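Local coordinates for protein aminotransferase, classes I and II (PDB 3H14) that probably catalyses pyridoxal-phosphate-dependent transfer of an amino group between amino acids and oxo acids, as between L-aspartate and 2-oxoglutarate, at residues P13-D18 with V342-D347; I34-G39 with A338-T343; A290-M295 with F359-A364. All blocks are in the same frame, centred on the assembly; numbering follows the deposited sequence. Where two conformers were deposited one is given.

Contact 1. Residues P13-D18 with V342-D347; sequences PFIVMD and VTPGLD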
loop_
_atom_site.group_PDB
_atom_site.type_symbol
_atom_site.label_atom_id
_atom_site.label_comp_id
_atom_site.label_asym_id
_atom_site.label_seq_id
_atom_site.Cartn_x
_atom_site.Cartn_y
_atom_site.Cartn_z
ATOM N N PRO A 13 4.386 -17.844 3.231
ATOM C CA PRO A 13 5.223 -16.989 4.109
ATOM C C PRO A 13 5.918 -15.922 3.277
ATOM O O PRO A 13 6.303 -16.203 2.142
ATOM C CB PRO A 13 6.257 -17.954 4.669
ATOM C CG PRO A 13 6.410 -18.962 3.615
ATOM C CD PRO A 13 5.011 -19.150 3.003
ATOM N N PHE A 14 6.062 -14.724 3.823
ATOM C CA PHE A 14 6.574 -13.602 3.060
ATOM C C PHE A 14 8.071 -13.725 2.901
ATOM O O PHE A 14 8.795 -13.860 3.882
ATOM C CB PHE A 14 6.194 -12.273 3.708
ATOM C CG PHE A 14 4.744 -11.885 3.497
ATOM C CD1 PHE A 14 4.014 -12.380 2.405
ATOM C CD2 PHE A 14 4.122 -11.016 4.372
ATOM C CE1 PHE A 14 2.681 -12.023 2.213
ATOM C CE2 PHE A 14 2.809 -10.643 4.177
ATOM C CZ PHE A 14 2.084 -11.152 3.095
ATOM N N ILE A 15 8.511 -13.693 1.650
ATOM C CA ILE A 15 9.913 -13.877 1.300
ATOM C C ILE A 15 10.769 -12.831 1.981
ATOM O O ILE A 15 11.939 -13.098 2.263
ATOM C CB ILE A 15 10.136 -13.828 -0.257
ATOM C CG1 ILE A 15 9.423 -14.996 -0.963
ATOM C CG2 ILE A 15 11.604 -13.808 -0.608
ATOM C CD1 ILE A 15 9.768 -16.369 -0.414
ATOM N N VAL A 16 10.190 -11.654 2.272
ATOM C CA VAL A 16 10.960 -10.555 2.876
ATOM C C VAL A 16 11.448 -10.865 4.300
ATOM O O VAL A 16 12.324 -10.170 4.820
ATOM C CB VAL A 16 10.201 -9.193 2.826
ATOM C CG1 VAL A 16 9.019 -9.156 3.790
ATOM C CG2 VAL A 16 11.177 -8.013 3.081
HETATM N N MSE A 17 10.909 -11.930 4.901
HETATM C CA MSE A 17 11.262 -12.347 6.262
HETATM C C MSE A 17 12.717 -12.799 6.374
HETATM O O MSE A 17 13.345 -12.588 7.403
HETATM C CB MSE A 17 10.331 -13.473 6.734
HETATM C CG MSE A 17 8.836 -13.084 6.765
HETATM SE SE MSE A 17 8.465 -11.713 8.097
HETATM C CE MSE A 17 6.847 -10.840 7.382
ATOM N N ASP A 18 13.259 -13.407 5.327
ATOM C CA ASP A 18 14.699 -13.731 5.308
ATOM C C ASP A 18 15.570 -12.482 5.587
ATOM O O ASP A 18 16.409 -12.502 6.480
ATOM C CB ASP A 18 15.148 -14.314 3.963
ATOM C CG ASP A 18 14.530 -15.665 3.645
ATOM O OD1 ASP A 18 13.545 -16.098 4.314
ATOM O OD2 ASP A 18 15.030 -16.271 2.665
ATOM N N VAL A 342 16.886 -4.549 1.426
ATOM C CA VAL A 342 15.970 -4.295 0.325
ATOM C C VAL A 342 15.080 -5.516 0.184
ATOM O O VAL A 342 15.395 -6.578 0.719
ATOM C CB VAL A 342 16.721 -3.976 -0.994
ATOM C CG1 VAL A 342 17.704 -2.791 -0.774
ATOM C CG2 VAL A 342 17.412 -5.201 -1.538
ATOM N N THR A 343 13.983 -5.397 -0.566
ATOM C CA THR A 343 12.995 -6.475 -0.648
ATOM C C THR A 343 12.984 -7.149 -2.015
ATOM O O THR A 343 12.762 -6.480 -3.011
ATOM C CB THR A 343 11.571 -5.933 -0.439
ATOM O OG1 THR A 343 11.512 -5.224 0.819
ATOM C CG2 THR A 343 10.582 -7.096 -0.435
ATOM N N PRO A 344 13.151 -8.468 -2.054
ATOM C CA PRO A 344 13.031 -9.120 -3.344
ATOM C C PRO A 344 11.619 -8.962 -3.932
ATOM O O PRO A 344 10.643 -8.863 -3.178
ATOM C CB PRO A 344 13.286 -10.585 -3.032
ATOM C CG PRO A 344 13.899 -10.624 -1.721
ATOM C CD PRO A 344 13.520 -9.412 -0.989
ATOM N N GLY A 345 11.522 -8.955 -5.259
ATOM C CA GLY A 345 10.261 -8.794 -5.934
ATOM C C GLY A 345 9.283 -9.955 -5.855
ATOM O O GLY A 345 8.101 -9.754 -6.153
ATOM N N LEU A 346 9.742 -11.146 -5.439
ATOM C CA LEU A 346 8.899 -12.345 -5.468
ATOM C C LEU A 346 7.565 -12.212 -4.699
ATOM O O LEU A 346 6.543 -12.734 -5.164
ATOM C CB LEU A 346 9.664 -13.570 -4.973
ATOM C CG LEU A 346 10.785 -14.041 -5.896
ATOM C CD1 LEU A 346 12.131 -13.458 -5.415
ATOM C CD2 LEU A 346 10.829 -15.552 -5.952
ATOM N N ASP A 347 7.562 -11.503 -3.567
ATOM C CA ASP A 347 6.303 -11.275 -2.794
ATOM C C ASP A 347 5.252 -10.520 -3.588
ATOM O O ASP A 347 4.055 -10.693 -3.337
ATOM C CB ASP A 347 6.551 -10.470 -1.508
ATOM C CG ASP A 347 7.210 -11.288 -0.379
ATOM O OD1 ASP A 347 6.947 -12.537 -0.264
ATOM O OD2 ASP A 347 7.985 -10.648 0.404
#

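Contact 2. Residues I34-G39 with A338-T343; sequences IHMEVG and AGVAVT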
loop_
_atom_site.group_PDB
_atom_site.type_symbol
_atom_site.label_atom_id
_atom_site.label_comp_id
_atom_site.label_asym_id
_atom_site.label_seq_id
_atom_site.Cartn_x
_atom_site.Cartn_y
_atom_site.Cartn_z
ATOM N N ILE A 34 20.896 -0.014 6.901
ATOM C CA ILE A 34 19.987 0.970 6.350
ATOM C C ILE A 34 18.761 0.187 5.843
ATOM O O ILE A 34 18.858 -0.754 5.040
ATOM C CB ILE A 34 20.620 1.828 5.243
ATOM C CG1 ILE A 34 21.873 2.554 5.765
ATOM C CG2 ILE A 34 19.585 2.837 4.711
ATOM C CD1 ILE A 34 21.593 3.577 6.852
ATOM N N HIS A 35 17.598 0.575 6.356
ATOM C CA HIS A 35 16.372 -0.210 6.193
ATOM C C HIS A 35 15.634 0.366 5.022
ATOM O O HIS A 35 14.971 1.376 5.167
ATOM C CB HIS A 35 15.545 -0.166 7.467
ATOM C CG HIS A 35 16.040 -1.103 8.508
ATOM N ND1 HIS A 35 15.626 -2.409 8.571
ATOM C CD2 HIS A 35 16.959 -0.952 9.488
ATOM C CE1 HIS A 35 16.253 -3.023 9.556
ATOM N NE2 HIS A 35 17.079 -2.165 10.121
HETATM N N MSE A 36 15.867 -0.222 3.843
HETATM C CA MSE A 36 15.156 0.118 2.603
HETATM C C MSE A 36 14.162 -0.973 2.180
HETATM O O MSE A 36 13.716 -1.013 1.033
HETATM C CB MSE A 36 16.159 0.444 1.484
HETATM C CG MSE A 36 16.949 1.658 1.817
HETATM SE SE MSE A 36 18.185 2.194 0.376
HETATM C CE MSE A 36 18.212 4.079 0.729
ATOM N N GLU A 37 13.777 -1.800 3.135
ATOM C CA GLU A 37 12.896 -2.950 2.920
ATOM C C GLU A 37 11.468 -2.821 3.464
ATOM O O GLU A 37 10.649 -3.709 3.188
ATOM C CB GLU A 37 13.518 -4.233 3.484
ATOM C CG GLU A 37 13.325 -4.567 5.011
ATOM C CD GLU A 37 14.061 -3.646 5.964
ATOM O OE1 GLU A 37 14.482 -2.536 5.558
ATOM O OE2 GLU A 37 14.184 -4.021 7.149
ATOM N N VAL A 38 11.175 -1.767 4.233
ATOM C CA VAL A 38 9.885 -1.708 4.960
ATOM C C VAL A 38 8.877 -0.869 4.220
ATOM O O VAL A 38 9.212 0.096 3.582
ATOM C CB VAL A 38 10.009 -1.193 6.410
ATOM C CG1 VAL A 38 8.712 -1.526 7.189
ATOM C CG2 VAL A 38 11.218 -1.818 7.148
ATOM N N GLY A 39 7.621 -1.274 4.279
ATOM C CA GLY A 39 6.588 -0.554 3.610
ATOM C C GLY A 39 5.775 0.279 4.580
ATOM O O GLY A 39 4.568 0.192 4.576
ATOM N N ALA A 338 26.688 -4.925 1.595
ATOM C CA ALA A 338 26.427 -3.481 1.636
ATOM C C ALA A 338 25.818 -2.953 2.946
ATOM O O ALA A 338 25.839 -1.750 3.175
ATOM C CB ALA A 338 25.535 -3.032 0.446
ATOM N N GLY A 339 25.270 -3.825 3.770
ATOM C CA GLY A 339 24.608 -3.376 5.007
ATOM C C GLY A 339 23.341 -2.607 4.757
ATOM O O GLY A 339 22.949 -1.715 5.550
ATOM N N VAL A 340 22.687 -2.960 3.647
ATOM C CA VAL A 340 21.444 -2.322 3.226
ATOM C C VAL A 340 20.402 -3.397 3.020
ATOM O O VAL A 340 20.675 -4.406 2.382
ATOM C CB VAL A 340 21.586 -1.459 1.934
ATOM C CG1 VAL A 340 20.253 -0.837 1.555
ATOM C CG2 VAL A 340 22.597 -0.301 2.136
ATOM N N ALA A 341 19.201 -3.169 3.575
ATOM C CA ALA A 341 18.086 -4.121 3.471
ATOM C C ALA A 341 17.143 -3.670 2.376
ATOM O O ALA A 341 16.749 -2.557 2.370
ATOM C CB ALA A 341 17.312 -4.238 4.815
ATOM N N VAL A 342 16.886 -4.549 1.426
ATOM C CA VAL A 342 15.970 -4.295 0.325
ATOM C C VAL A 342 15.080 -5.516 0.184
ATOM O O VAL A 342 15.395 -6.578 0.719
ATOM C CB VAL A 342 16.721 -3.976 -0.994
ATOM C CG1 VAL A 342 17.704 -2.791 -0.774
ATOM C CG2 VAL A 342 17.412 -5.201 -1.538
ATOM N N THR A 343 13.983 -5.397 -0.566
ATOM C CA THR A 343 12.995 -6.475 -0.648
ATOM C C THR A 343 12.984 -7.149 -2.015
ATOM O O THR A 343 12.762 -6.480 -3.011
ATOM C CB THR A 343 11.571 -5.933 -0.439
ATOM O OG1 THR A 343 11.512 -5.224 0.819
ATOM C CG2 THR A 343 10.582 -7.096 -0.435
HETATM O O HOH W 1 11.392 -2.246 -0.055
#

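Contact 3. Residues A290-M295 with F359-A364; sequences ANRKLM and FSYARA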
loop_
_atom_site.group_PDB
_atom_site.type_symbol
_atom_site.label_atom_id
_atom_site.label_comp_id
_atom_site.label_asym_id
_atom_site.label_seq_id
_atom_site.Cartn_x
_atom_site.Cartn_y
_atom_site.Cartn_z
ATOM N N ALA A 290 12.515 14.911 -0.931
ATOM C CA ALA A 290 13.970 15.008 -0.969
ATOM C C ALA A 290 14.615 13.649 -1.233
ATOM O O ALA A 290 15.566 13.546 -2.018
ATOM C CB ALA A 290 14.504 15.617 0.375
ATOM N N ASN A 291 14.087 12.594 -0.606
ATOM C CA ASN A 291 14.644 11.253 -0.775
ATOM C C ASN A 291 14.445 10.711 -2.178
ATOM O O ASN A 291 15.325 10.031 -2.694
ATOM C CB ASN A 291 13.997 10.262 0.189
ATOM C CG ASN A 291 14.284 10.589 1.633
ATOM O OD1 ASN A 291 15.069 11.509 1.938
ATOM N ND2 ASN A 291 13.644 9.855 2.536
ATOM N N ARG A 292 13.272 11.001 -2.744
ATOM C CA ARG A 292 12.879 10.560 -4.104
ATOM C C ARG A 292 13.829 11.170 -5.117
ATOM O O ARG A 292 14.351 10.475 -6.010
ATOM C CB ARG A 292 11.434 11.006 -4.376
ATOM C CG ARG A 292 10.880 10.616 -5.740
ATOM C CD ARG A 292 9.405 10.823 -5.789
ATOM N NE ARG A 292 8.867 10.647 -7.114
ATOM C CZ ARG A 292 8.720 11.618 -8.010
ATOM N NH1 ARG A 292 9.102 12.866 -7.735
ATOM N NH2 ARG A 292 8.187 11.332 -9.194
ATOM N N LYS A 293 14.078 12.463 -4.938
ATOM C CA LYS A 293 15.035 13.218 -5.759
ATOM C C LYS A 293 16.394 12.503 -5.743
ATOM O O LYS A 293 16.971 12.250 -6.780
ATOM C CB LYS A 293 15.096 14.680 -5.261
ATOM C CG LYS A 293 15.744 15.768 -6.213
ATOM C CD LYS A 293 15.600 17.151 -5.612
ATOM C CE LYS A 293 16.204 18.287 -6.459
ATOM N NZ LYS A 293 15.144 19.064 -7.207
ATOM N N LEU A 294 16.892 12.167 -4.558
ATOM C CA LEU A 294 18.096 11.351 -4.382
ATOM C C LEU A 294 18.063 9.976 -5.038
ATOM O O LEU A 294 19.046 9.552 -5.687
ATOM C CB LEU A 294 18.356 11.132 -2.888
ATOM C CG LEU A 294 19.595 11.666 -2.158
ATOM C CD1 LEU A 294 20.208 12.958 -2.762
ATOM C CD2 LEU A 294 19.227 11.845 -0.708
HETATM N N MSE A 295 16.970 9.239 -4.852
HETATM C CA MSE A 295 16.836 7.926 -5.509
HETATM C C MSE A 295 16.919 8.031 -7.047
HETATM O O MSE A 295 17.613 7.240 -7.704
HETATM C CB MSE A 295 15.506 7.255 -5.125
HETATM C CG MSE A 295 15.359 6.923 -3.628
HETATM SE SE MSE A 295 16.574 5.644 -2.958
HETATM C CE MSE A 295 15.583 3.970 -3.392
ATOM N N PHE A 359 12.786 -1.014 -3.447
ATOM C CA PHE A 359 13.433 -0.158 -2.470
ATOM C C PHE A 359 12.362 0.663 -1.811
ATOM O O PHE A 359 11.442 1.106 -2.482
ATOM C CB PHE A 359 14.400 0.819 -3.140
ATOM C CG PHE A 359 15.512 0.166 -3.884
ATOM C CD1 PHE A 359 16.739 -0.069 -3.251
ATOM C CD2 PHE A 359 15.342 -0.231 -5.204
ATOM C CE1 PHE A 359 17.781 -0.670 -3.927
ATOM C CE2 PHE A 359 16.383 -0.830 -5.905
ATOM C CZ PHE A 359 17.605 -1.057 -5.278
ATOM N N SER A 360 12.498 0.921 -0.520
ATOM C CA SER A 360 11.657 1.868 0.186
ATOM C C SER A 360 12.520 3.058 0.576
ATOM O O SER A 360 13.636 2.874 0.993
ATOM C CB SER A 360 11.023 1.228 1.439
ATOM O OG SER A 360 10.334 2.254 2.185
ATOM N N TYR A 361 12.015 4.266 0.414
ATOM C CA TYR A 361 12.743 5.455 0.840
ATOM C C TYR A 361 11.993 6.216 1.950
ATOM O O TYR A 361 12.086 7.422 2.049
ATOM C CB TYR A 361 13.135 6.336 -0.359
ATOM C CG TYR A 361 12.050 6.791 -1.310
ATOM C CD1 TYR A 361 11.792 6.117 -2.509
ATOM C CD2 TYR A 361 11.300 7.919 -1.041
ATOM C CE1 TYR A 361 10.784 6.548 -3.368
ATOM C CE2 TYR A 361 10.319 8.346 -1.890
ATOM C CZ TYR A 361 10.079 7.674 -3.071
ATOM O OH TYR A 361 9.079 8.130 -3.889
ATOM N N ALA A 362 11.314 5.470 2.817
ATOM C CA ALA A 362 10.475 6.047 3.868
ATOM C C ALA A 362 11.279 6.523 5.090
ATOM O O ALA A 362 10.713 7.194 5.954
ATOM C CB ALA A 362 9.424 5.033 4.296
ATOM N N ARG A 363 12.581 6.284 5.130
ATOM C CA ARG A 363 13.440 6.748 6.233
ATOM C C ARG A 363 13.981 8.182 6.086
ATOM O O ARG A 363 13.726 8.858 5.086
ATOM C CB ARG A 363 14.582 5.750 6.408
ATOM C CG ARG A 363 14.161 4.324 6.855
ATOM C CD ARG A 363 13.761 4.310 8.301
ATOM N NE ARG A 363 13.181 3.053 8.780
ATOM C CZ ARG A 363 13.705 2.297 9.747
ATOM N NH1 ARG A 363 14.837 2.640 10.352
ATOM N NH2 ARG A 363 13.092 1.177 10.113
ATOM N N ALA A 364 14.701 8.665 7.109
ATOM C CA ALA A 364 15.284 10.011 7.100
ATOM C C ALA A 364 16.202 10.206 5.897
ATOM O O ALA A 364 16.803 9.249 5.414
ATOM C CB ALA A 364 16.107 10.246 8.408
#

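Contact 1. Residues P13-D18 with V342-D347
Ile15 and Asp347 approach to 6.0 Å between CA atoms and Val16 and Thr343 to 5.8 Å, so a type I turn from Phe14 to Met17 is set against the end of strand 340-344 and the bend after it. The centre of the contact is the Asp347 carboxylate, which takes two successive backbone N-H groups of that turn, one on each oxygen. Ile15 N lies 2.7 Å from OD1 of Asp347 with an angle of 155° at the hydrogen, and OD1 receives it on its syn lone pair. Val16 N reaches OD2 of Asp347 at 3.1 Å, also on the syn side, but with a more bent N-H (137°) and a little out of the carboxylate plane. With CG of Asp347 anti to its own carbonyl carbon (chi1 -75°), the carboxylate is carried across to the turn. Phe14 CD1 comes obliquely to within 4.0 Å of Asp347 OD1, and the Phe14 side chain also touches Pro126 and Gln130 of helix 126-134. Apolar branches add to this: Val16 CG2 meets CG2 of Thr343 and passes 3.6 Å from its OG1, while Ile15 CG2 meets Pro344 CG at 4.1 Å. The turn closes with Met17 N on Phe14 O at 3.0 Å, and helix 17-28 leads on from it; Asp18 adds a salt bridge to Arg328 of helix 327-338. Two N-H groups of the turn thus find their acceptors in one buried carboxylate. The pairing fixes the rotation of the Asp347 group and joins the N-terminal arm to the segment that follows strand 340-344, and the peptide dipoles pointing at the carboxylate would tend to stabilise its negative charge.

Contact 2. Residues I34-G39 with A338-T343
Ala341 is bonded through both its N and its O to the chain of Ile34-Met36: its N donates to Ile34 O at 2.8 Å, and its O accepts a weak bond from Met36 N at 2.9 Å. Before it, Ile34 N donates to Gly339 O at 3.0 Å. These bonds follow the parallel bridges Ile34-Val340 and His35-Ala341. The Met36 side chain, extended beyond CG, runs obliquely across Val340, its SE 3.9 Å from CG1 of that valine. On the face of His35 and Ala341, the Glu37 carboxylate lies over the Ala341 methyl, OE1 to CB 3.4 Å. Strand 34-35 is, within this chain, an outermost strand of the four-stranded mixed sheet in the smaller domain of fold type I aminotransferases, and it pairs with 340-344 just where Gly339, with positive phi, turns the chain out of helix 327-338. CG of Glu37 lies between backbone N and carbonyl carbon (chi1 85°), and a bend at the next bond brings the carboxylate back to His35. There His35 ND1 donates to the syn lone pair of Glu37 OE2 at 2.6 Å, in the plane of the imidazole. Were Glu37 replaced by an alanine, ND1 of His35 would probably lose its acceptor, the imidazole would be held by one bond fewer, and a gap would open beside the Ala341 methyl. Further out, His35 NE2 is bonded to Glu27 of helix 17-28, so the ring is gripped by two carboxylates and may well be protonated. A water donates to Met36 O and accepts from Thr343 OG1, bridging the two segments.

Contact 3. Residues A290-M295 with F359-A364
Asn291 meets the turn after strand 356-360 with a single amide nitrogen that serves two carbonyls. Its ND2 donates to Tyr361 O at 2.9 Å with a nearly straight N-H (164°), that oxygen lying in the amide plane. The same ND2 reaches Arg363 O at 2.7 Å; this N-H is more bent (132°), although it arrives nearly along the C=O axis. OD1 of Asn291 is bonded to Thr365 OG1 at the start of helix 365-381, so both ends of the buried amide are satisfied and its flip is fixed. Ala364 occupies the N-cap position of that helix. The Tyr361 ring turns toward helix 278-302. Arg292 CA sits over one face of the ring, offset toward its rim, while the extended Arg292 side chain runs beside it, pointing the same way, with CD 3.3 Å from Tyr361 OH. The polar ends find partners beyond: Arg292 NE on Pro310 O, NH2 in a salt bridge with Glu209, and Tyr361 OH in a weak bond with Tyr208. Met295, its chain bent at chi2 and chi3, brings CG to 3.8 Å from Tyr361 CD1 and CE to 3.4 Å from Phe359 CB. At the end of the strand, Ser360 OG accepts a weak bond from Ala362 N and is also bonded to Val38 O. The arrangement is a helix-on-sheet packing of the smaller domain in fold type I aminotransferases: helix 278-302 covers the end of strand 356-360, and one asparagine ties it to the turn into helix 365-381.

Overall arrangement
From the N terminus, the arm at 13-18 and then strand 34-35 both await strand 340-344, more than 300 residues on for the arm and nearly as far for the strand. Contact 2 closes the shorter of these loops and lies within the span of contact 1; the two share Val342 and Thr343. Contact 3 closes a much shorter loop, from helix 278-302 to 359-364, and crosses both, since 338-347 falls between its segments. Direct touches join them: Met36 O and Ser360 N, 2.8 Å apart, probably hydrogen-bond contact 2 to contact 3, and Val342 packs on Phe359 of the neighbouring strand. Together they bind the chain's N-terminal part to its C-terminal strands and helices.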